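Local atomic coordinates of putative CELL filamentation protein (bepa protein) (Bartonella henselae, PDB entry 2JK8), a protein that transfers AMP from ATP to tyrosine and threonine residues of host proteins through its Fic (Fido) domain, acting as a secreted virulence factor. Residues 17-22 / 97-102; 74-79 / 165-170; 80-85 / 160-165. One frame throughout, in Å; residues are numbered along the deposited sequence.

Interaction 1. Residues 17-22 / 97-102; sequences HHYVYP and TTAAMP. With NI (nickel (II) ion), chain C.
His18 and Tyr19, in a short 3-10 segment, both pack against Ala99, which lies in strand 98-99 of a two-stranded antiparallel beta hairpin, the flap element of Fic domains; Phe93, an inferred ATP-binding residue, touches Ala99. With CG anti to the carbonyl carbon (chi1 -66°), the imidazole of His18 reaches along residues 97-98. Its ND1 donates to Thr98 O at 2.9 Å with a fairly straight N-H...O angle of 154°; the oxygen lies in the ring plane, but the nitrogen stands above the plane of the carbonyl. Thr97 CB covers one face of the imidazole, displaced toward its rim. With ND1 committed as donor, NE2 is left to bind the nickel ion at 2.0 Å, beside His17 NE2 at 2.1 Å and water 1. Thus the backbone of the hairpin fixes the rotation of one metal ligand, although the nickel lies well apart from the bound nucleotide. Tyr19 meets the hairpin with its face: Ala99 CB sits almost on the ring normal in a CH-pi contact, 3.8 Å from the ring centroid. Arg162 and Trp82 are further partners of this phenol ring, by cation-pi and edge-to-face contact respectively. At the ring edge, Tyr19 CE2 lies 3.9 Å from Met101 CB, with Met101 N close to the ring plane.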
# COMPACT_ATOMS: atom_id res chain seq x y z
N HIS A 17 -19.73 3.09 -18.41
CA HIS A 17 -20.00 1.73 -18.93
C HIS A 17 -19.04 1.37 -20.08
O HIS A 17 -18.79 0.19 -20.35
CB HIS A 17 -21.52 1.49 -19.26
CG HIS A 17 -21.93 1.68 -20.70
ND1 HIS A 17 -21.72 0.73 -21.68
CD2 HIS A 17 -22.65 2.67 -21.31
CE1 HIS A 17 -22.23 1.14 -22.83
NE2 HIS A 17 -22.79 2.33 -22.64
N HIS A 18 -18.46 2.40 -20.70
CA HIS A 18 -17.53 2.22 -21.82
C HIS A 18 -16.12 1.76 -21.41
O HIS A 18 -15.26 1.53 -22.28
CB HIS A 18 -17.49 3.49 -22.68
CG HIS A 18 -18.78 3.79 -23.38
ND1 HIS A 18 -19.18 5.06 -23.72
CD2 HIS A 18 -19.78 2.96 -23.78
CE1 HIS A 18 -20.36 5.01 -24.32
NE2 HIS A 18 -20.75 3.75 -24.36
N TYR A 19 -15.90 1.61 -20.11
CA TYR A 19 -14.64 1.09 -19.57
C TYR A 19 -14.57 -0.43 -19.66
O TYR A 19 -13.48 -1.01 -19.67
CB TYR A 19 -14.48 1.51 -18.11
CG TYR A 19 -13.71 2.79 -17.87
CD1 TYR A 19 -12.35 2.87 -18.18
CD2 TYR A 19 -14.30 3.89 -17.30
CE1 TYR A 19 -11.63 4.03 -17.95
CE2 TYR A 19 -13.58 5.05 -17.06
CZ TYR A 19 -12.25 5.11 -17.39
OH TYR A 19 -11.53 6.25 -17.16
N VAL A 20 -15.73 -1.07 -19.73
CA VAL A 20 -15.85 -2.52 -19.59
C VAL A 20 -16.44 -3.14 -20.86
O VAL A 20 -17.15 -2.47 -21.61
CB VAL A 20 -16.74 -2.84 -18.37
CG1 VAL A 20 -18.18 -2.44 -18.66
CG2 VAL A 20 -16.67 -4.31 -18.03
N TYR A 21 -16.11 -4.40 -21.12
CA TYR A 21 -16.69 -5.13 -22.26
C TYR A 21 -18.20 -5.31 -22.01
O TYR A 21 -18.61 -5.56 -20.86
CB TYR A 21 -16.03 -6.51 -22.45
CG TYR A 21 -14.62 -6.48 -23.01
CD1 TYR A 21 -14.37 -6.06 -24.31
CD2 TYR A 21 -13.53 -6.90 -22.24
CE1 TYR A 21 -13.07 -6.02 -24.84
CE2 TYR A 21 -12.23 -6.87 -22.76
CZ TYR A 21 -12.01 -6.42 -24.06
OH TYR A 21 -10.73 -6.36 -24.58
N PRO A 22 -19.04 -5.16 -23.06
CA PRO A 22 -20.50 -5.30 -22.91
C PRO A 22 -20.92 -6.66 -22.35
O PRO A 22 -20.30 -7.68 -22.67
CB PRO A 22 -21.02 -5.17 -24.34
CG PRO A 22 -19.96 -4.41 -25.06
CD PRO A 22 -18.68 -4.82 -24.45
N THR A 97 -15.21 4.12 -28.66
CA THR A 97 -16.05 4.49 -27.52
C THR A 97 -15.26 5.36 -26.55
O THR A 97 -14.05 5.22 -26.46
CB THR A 97 -16.58 3.25 -26.80
OG1 THR A 97 -15.48 2.40 -26.46
CG2 THR A 97 -17.57 2.49 -27.69
N THR A 98 -15.94 6.26 -25.84
CA THR A 98 -15.28 7.21 -24.94
C THR A 98 -15.78 7.00 -23.53
O THR A 98 -17.00 6.95 -23.31
CB THR A 98 -15.55 8.66 -25.34
OG1 THR A 98 -14.96 8.91 -26.62
CG2 THR A 98 -14.98 9.66 -24.31
N ALA A 99 -14.83 6.92 -22.60
CA ALA A 99 -15.09 6.57 -21.19
C ALA A 99 -14.53 7.60 -20.22
O ALA A 99 -13.52 8.24 -20.49
CB ALA A 99 -14.48 5.21 -20.88
N ALA A 100 -15.19 7.74 -19.07
CA ALA A 100 -14.73 8.62 -17.97
C ALA A 100 -15.55 8.30 -16.72
O ALA A 100 -16.75 8.09 -16.79
CB ALA A 100 -14.90 10.09 -18.33
N MET A 101 -14.89 8.24 -15.57
CA MET A 101 -15.60 7.92 -14.33
C MET A 101 -15.32 9.00 -13.30
O MET A 101 -14.41 8.86 -12.49
CB MET A 101 -15.15 6.57 -13.79
CG MET A 101 -15.84 6.15 -12.51
SD MET A 101 -15.51 4.44 -12.08
CE MET A 101 -16.65 3.63 -13.20
N PRO A 102 -16.11 10.07 -13.33
CA PRO A 102 -15.86 11.13 -12.36
C PRO A 102 -16.34 10.75 -10.98
O PRO A 102 -15.76 11.21 -10.00
CB PRO A 102 -16.67 12.31 -12.91
CG PRO A 102 -17.22 11.86 -14.24
CD PRO A 102 -17.26 10.38 -14.19
NI NI C . -22.74 3.37 -24.44
O HOH W 1 -23.50 2.53 -25.92

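Interaction 2. Residues 74-79 / 165-170; sequences QLFKNT and NGRTQR. With ATP (adenosine-5'-triphosphate), chain E.
Apolar contact alone joins residues 74-79 to the helical turn 165-170. Leu75 CD1 touches two neighbouring side chains, 3.8 Å from Thr168 CG2 and 4.0 Å from Arg167 CB. Phe76 adds the end of its ring: Thr168 CG2 lies near the ring plane at the edge, and Arg167 CD approaches CZ obliquely at 4.2 Å. The aliphatic part of Arg167 thus lies against Leu75 and Phe76. Leu54 and Thr47 of helix 36-54 line the same contact, touching Leu75 and Arg167 respectively.

Hydrogen bonds run instead from 165-170 to the beta and gamma phosphates, the modelled pyrophosphate part of ATP. Asn165 offers both its backbone N, at 2.7 Å, and its ND2, at 2.9 Å, to O1B. Gly166 N binds the bridging O3B at 2.7 Å, and Arg167 N gives O3G a nearly straight bond (167°). A bend at chi2 (138°) lays the Arg167 chain alongside O3G, which comes near the guanidinium plane at its edge. Successive amides at a helix N-terminus, whose dipole would favour bound anions, form the phosphate-binding anion hole of the Fic motif, HPFREGNGR in this protein.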
# COMPACT_ATOMS: atom_id res chain seq x y z
N GLN A 74 3.78 3.18 -16.59
CA GLN A 74 4.80 2.14 -16.71
C GLN A 74 4.30 0.77 -16.24
O GLN A 74 4.62 -0.25 -16.86
CB GLN A 74 6.07 2.53 -15.96
CG GLN A 74 6.80 3.67 -16.61
CD GLN A 74 7.46 3.27 -17.90
OE1 GLN A 74 8.60 2.81 -17.90
NE2 GLN A 74 6.76 3.47 -19.02
N LEU A 75 3.52 0.75 -15.16
CA LEU A 75 2.94 -0.48 -14.63
C LEU A 75 1.93 -1.13 -15.57
O LEU A 75 1.96 -2.33 -15.81
CB LEU A 75 2.22 -0.22 -13.30
CG LEU A 75 3.08 0.03 -12.06
CD1 LEU A 75 2.18 0.29 -10.85
CD2 LEU A 75 4.02 -1.16 -11.83
N PHE A 76 1.02 -0.32 -16.10
CA PHE A 76 -0.08 -0.83 -16.90
C PHE A 76 0.08 -0.62 -18.42
O PHE A 76 -0.89 -0.81 -19.14
CB PHE A 76 -1.38 -0.21 -16.39
CG PHE A 76 -1.69 -0.59 -15.00
CD1 PHE A 76 -2.23 -1.83 -14.72
CD2 PHE A 76 -1.38 0.24 -13.97
CE1 PHE A 76 -2.47 -2.22 -13.42
CE2 PHE A 76 -1.62 -0.15 -12.66
CZ PHE A 76 -2.16 -1.38 -12.39
N LYS A 77 1.27 -0.28 -18.91
CA LYS A 77 1.44 0.02 -20.34
C LYS A 77 0.96 -1.13 -21.24
O LYS A 77 0.36 -0.88 -22.28
CB LYS A 77 2.88 0.43 -20.70
CG LYS A 77 3.93 -0.66 -20.59
CD LYS A 77 5.35 -0.09 -20.65
CE LYS A 77 5.81 0.16 -22.08
NZ LYS A 77 6.03 -1.13 -22.83
N ASN A 78 1.19 -2.37 -20.82
CA ASN A 78 0.79 -3.57 -21.58
C ASN A 78 -0.62 -4.12 -21.31
O ASN A 78 -1.02 -5.13 -21.92
CB ASN A 78 1.79 -4.70 -21.31
CG ASN A 78 3.22 -4.29 -21.55
OD1 ASN A 78 3.56 -3.76 -22.60
ND2 ASN A 78 4.06 -4.50 -20.55
N THR A 79 -1.36 -3.50 -20.39
CA THR A 79 -2.67 -4.01 -19.98
C THR A 79 -3.80 -3.09 -20.44
O THR A 79 -4.80 -3.56 -20.97
CB THR A 79 -2.74 -4.14 -18.45
OG1 THR A 79 -1.65 -4.93 -17.98
CG2 THR A 79 -4.06 -4.74 -18.01
N ASN A 165 -4.56 2.04 -8.25
CA ASN A 165 -4.20 3.10 -7.32
C ASN A 165 -3.19 2.63 -6.24
O ASN A 165 -2.20 3.32 -5.97
CB ASN A 165 -5.45 3.66 -6.63
CG ASN A 165 -6.43 4.28 -7.59
OD1 ASN A 165 -6.20 5.36 -8.12
ND2 ASN A 165 -7.54 3.59 -7.81
N GLY A 166 -3.45 1.46 -5.65
CA GLY A 166 -2.68 0.94 -4.52
C GLY A 166 -1.21 0.81 -4.81
O GLY A 166 -0.40 1.40 -4.12
N ARG A 167 -0.88 0.07 -5.85
CA ARG A 167 0.52 -0.19 -6.16
C ARG A 167 1.22 1.12 -6.47
O ARG A 167 2.35 1.33 -6.01
CB ARG A 167 0.72 -1.12 -7.36
CG ARG A 167 0.01 -2.44 -7.32
CD ARG A 167 -0.58 -2.74 -8.72
NE ARG A 167 -1.16 -4.07 -8.84
CZ ARG A 167 -0.44 -5.19 -8.99
NH1 ARG A 167 0.90 -5.17 -9.04
NH2 ARG A 167 -1.07 -6.36 -9.08
N THR A 168 0.59 1.99 -7.26
CA THR A 168 1.31 3.18 -7.73
C THR A 168 1.48 4.18 -6.57
O THR A 168 2.52 4.80 -6.42
CB THR A 168 0.69 3.88 -9.00
OG1 THR A 168 0.01 5.07 -8.62
CG2 THR A 168 -0.23 2.97 -9.78
N GLN A 169 0.46 4.32 -5.74
CA GLN A 169 0.54 5.11 -4.52
C GLN A 169 1.65 4.61 -3.59
O GLN A 169 2.43 5.39 -3.05
CB GLN A 169 -0.80 4.98 -3.80
CG GLN A 169 -1.18 6.08 -2.87
CD GLN A 169 -2.55 5.80 -2.28
OE1 GLN A 169 -2.68 5.50 -1.08
NE2 GLN A 169 -3.58 5.83 -3.14
N ARG A 170 1.71 3.29 -3.40
CA ARG A 170 2.73 2.68 -2.56
C ARG A 170 4.14 2.97 -3.06
O ARG A 170 5.00 3.29 -2.27
CB ARG A 170 2.48 1.16 -2.44
CG ARG A 170 1.29 0.81 -1.47
CD ARG A 170 0.58 -0.56 -1.78
NE ARG A 170 1.33 -1.70 -1.23
CZ ARG A 170 0.93 -2.50 -0.22
NH1 ARG A 170 -0.25 -2.34 0.38
NH2 ARG A 170 1.72 -3.49 0.18
PG ATP E . -4.32 -1.87 -6.68
O1G ATP E . -3.94 -2.48 -5.23
O2G ATP E . -5.25 -2.81 -7.44
O3G ATP E . -2.99 -1.49 -7.32
PB ATP E . -6.77 -0.18 -6.52
O1B ATP E . -6.82 0.74 -7.74
O2B ATP E . -7.13 0.52 -5.22
O3B ATP E . -5.16 -0.51 -6.33
O3A ATP E . -7.50 -1.50 -6.71

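Interaction 3. Residues 80-85 / 160-165; sequences FEWAGY and PFREGN. With MG (magnesium ion), chain F; ATP (adenosine-5'-triphosphate), chain E.
The indole of Trp82 and the Arg162 side chain meet at the six-membered ring, where Arg162 CB makes an off-centre CH-pi contact 4.3 Å from the ring centroid and 28° off its normal. Phe80 CB covers the opposite face of the indole, so Trp82 is held between its own loop and the Fic motif. Arg162 CG still touches the indole; beyond it the chain leads away, the guanidinium plane 25° from the indole plane. Glu163 CB also lies near the rim, 4.2 Å from Trp82 CH2. From there CG runs anti to the backbone N (chi1 -177°), and a bend at chi2 carries the carboxylate to the magnesium ion, which OE2 binds at 2.2 Å together with O2G and O3A of ATP. Phe161 presents its edge: Tyr85 O lies in the ring plane, 3.3 Å from CD1. Its backbone is clasped by the Asn165 amide, with Phe161 N donating to OD1 at 3.0 Å on a lone pair, while ND2 returns a bond to Phe161 O at 2.9 Å; this fixes the amide's rotation at the phosphate. Gly164, the N-cap, precedes helix 165-179. His72 of helix 65-76 bridges the two loops, hydrogen-bonded through ND1 to Ala83 O and NE2 to Glu163 O and stacked on Phe161, tying the turn leading to strand 91-92 to the connection between helices 141-158 and 165-179.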
# COMPACT_ATOMS: atom_id res chain seq x y z
N PHE A 80 -3.63 -1.78 -20.20
CA PHE A 80 -4.68 -0.79 -20.44
C PHE A 80 -4.25 0.31 -21.38
O PHE A 80 -3.14 0.84 -21.26
CB PHE A 80 -5.06 -0.09 -19.14
CG PHE A 80 -5.61 -1.00 -18.11
CD1 PHE A 80 -5.02 -1.10 -16.86
CD2 PHE A 80 -6.74 -1.77 -18.37
CE1 PHE A 80 -5.56 -1.95 -15.89
CE2 PHE A 80 -7.25 -2.61 -17.41
CZ PHE A 80 -6.67 -2.69 -16.18
N GLU A 81 -5.16 0.70 -22.27
CA GLU A 81 -4.89 1.80 -23.19
C GLU A 81 -4.78 3.13 -22.46
O GLU A 81 -4.08 4.03 -22.91
CB GLU A 81 -5.99 1.89 -24.26
CG GLU A 81 -6.03 0.68 -25.21
CD GLU A 81 -7.12 0.79 -26.28
OE1 GLU A 81 -7.50 1.93 -26.62
OE2 GLU A 81 -7.59 -0.26 -26.81
N TRP A 82 -5.45 3.24 -21.31
CA TRP A 82 -5.48 4.52 -20.59
C TRP A 82 -4.44 4.56 -19.47
O TRP A 82 -4.59 5.33 -18.53
CB TRP A 82 -6.86 4.80 -20.03
CG TRP A 82 -7.54 3.59 -19.46
CD1 TRP A 82 -8.41 2.78 -20.10
CD2 TRP A 82 -7.40 3.06 -18.13
NE1 TRP A 82 -8.82 1.78 -19.27
CE2 TRP A 82 -8.22 1.93 -18.05
CE3 TRP A 82 -6.65 3.43 -17.01
CZ2 TRP A 82 -8.34 1.16 -16.88
CZ3 TRP A 82 -6.76 2.66 -15.84
CH2 TRP A 82 -7.60 1.54 -15.80
N ALA A 83 -3.39 3.74 -19.60
CA ALA A 83 -2.41 3.60 -18.54
C ALA A 83 -2.09 4.95 -17.85
O ALA A 83 -2.44 5.16 -16.67
CB ALA A 83 -1.15 2.90 -19.04
N GLY A 84 -1.50 5.91 -18.53
CA GLY A 84 -1.10 7.09 -17.75
C GLY A 84 -2.21 8.00 -17.21
O GLY A 84 -1.92 8.99 -16.56
N TYR A 85 -3.47 7.68 -17.47
CA TYR A 85 -4.54 8.68 -17.48
C TYR A 85 -5.33 8.76 -16.20
O TYR A 85 -5.67 7.76 -15.64
CB TYR A 85 -5.55 8.36 -18.59
CG TYR A 85 -5.12 8.69 -20.00
CD1 TYR A 85 -5.82 9.64 -20.75
CD2 TYR A 85 -4.02 8.06 -20.60
CE1 TYR A 85 -5.44 9.95 -22.05
CE2 TYR A 85 -3.64 8.38 -21.90
CZ TYR A 85 -4.36 9.32 -22.61
OH TYR A 85 -4.05 9.68 -23.89
N PRO A 160 -7.37 8.50 -7.84
CA PRO A 160 -7.22 9.28 -9.06
C PRO A 160 -7.32 8.49 -10.35
O PRO A 160 -7.67 9.06 -11.38
CB PRO A 160 -5.80 9.84 -8.94
CG PRO A 160 -5.07 8.79 -8.11
CD PRO A 160 -6.09 8.37 -7.11
N PHE A 161 -6.98 7.21 -10.31
CA PHE A 161 -7.07 6.34 -11.46
C PHE A 161 -8.25 5.39 -11.28
O PHE A 161 -8.59 5.00 -10.16
CB PHE A 161 -5.81 5.49 -11.61
CG PHE A 161 -4.55 6.26 -11.68
CD1 PHE A 161 -4.21 6.92 -12.83
CD2 PHE A 161 -3.69 6.30 -10.61
CE1 PHE A 161 -3.04 7.64 -12.92
CE2 PHE A 161 -2.50 7.00 -10.69
CZ PHE A 161 -2.18 7.68 -11.86
N ARG A 162 -8.81 4.98 -12.41
CA ARG A 162 -9.87 3.97 -12.47
C ARG A 162 -9.48 2.66 -11.77
O ARG A 162 -10.32 2.02 -11.13
CB ARG A 162 -10.20 3.70 -13.93
CG ARG A 162 -11.17 2.59 -14.19
CD ARG A 162 -12.53 2.93 -13.68
NE ARG A 162 -13.50 1.87 -13.94
CZ ARG A 162 -13.55 0.71 -13.29
NH1 ARG A 162 -12.67 0.42 -12.34
NH2 ARG A 162 -14.48 -0.17 -13.58
N GLU A 163 -8.21 2.27 -11.89
CA GLU A 163 -7.70 1.06 -11.24
C GLU A 163 -6.18 1.17 -11.11
O GLU A 163 -5.52 1.94 -11.84
CB GLU A 163 -8.14 -0.19 -12.04
CG GLU A 163 -7.74 -1.58 -11.48
CD GLU A 163 -8.53 -2.01 -10.22
OE1 GLU A 163 -9.78 -2.21 -10.31
OE2 GLU A 163 -7.88 -2.18 -9.15
N GLY A 164 -5.62 0.44 -10.15
CA GLY A 164 -4.16 0.39 -9.96
C GLY A 164 -3.66 1.47 -9.03
O GLY A 164 -2.47 1.77 -9.02
N ASN A 165 -4.56 2.04 -8.25
CA ASN A 165 -4.20 3.10 -7.32
C ASN A 165 -3.19 2.63 -6.24
O ASN A 165 -2.20 3.32 -5.97
CB ASN A 165 -5.45 3.66 -6.63
CG ASN A 165 -6.43 4.28 -7.59
OD1 ASN A 165 -6.20 5.36 -8.12
ND2 ASN A 165 -7.54 3.59 -7.81
MG MG F . -7.31 -3.51 -7.52
PG ATP E . -4.32 -1.87 -6.68
O1G ATP E . -3.94 -2.48 -5.23
O2G ATP E . -5.25 -2.81 -7.44
O3G ATP E . -2.99 -1.49 -7.32
PB ATP E . -6.77 -0.18 -6.52
O1B ATP E . -6.82 0.74 -7.74
O2B ATP E . -7.13 0.52 -5.22
O3B ATP E . -5.16 -0.51 -6.33
O3A ATP E . -7.50 -1.50 -6.71

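Overall arrangement
Interactions 2 and 3 adjoin at the same phosphate site, their centres 7 Å apart, and their 165-170 and 160-165 segments supply its ligands; they share Asn165, and Phe76 CZ packs 3.6 Å from Gly164 CA. Interaction 2 contributes the helix amides that hold the phosphates, and interaction 3 the loop that binds magnesium. Interaction 1 lies farther out, with its centre about 12 Å from that of interaction 3 and 19 Å from that of interaction 2. It reaches the site through interaction 3: Tyr19 CE1 comes within 3.8 Å of Trp82 NE1, and Met101 CE within 3.7 Å of Arg162 NE. The Met101 side chain remains about 10 Å from the nearest atom of ATP.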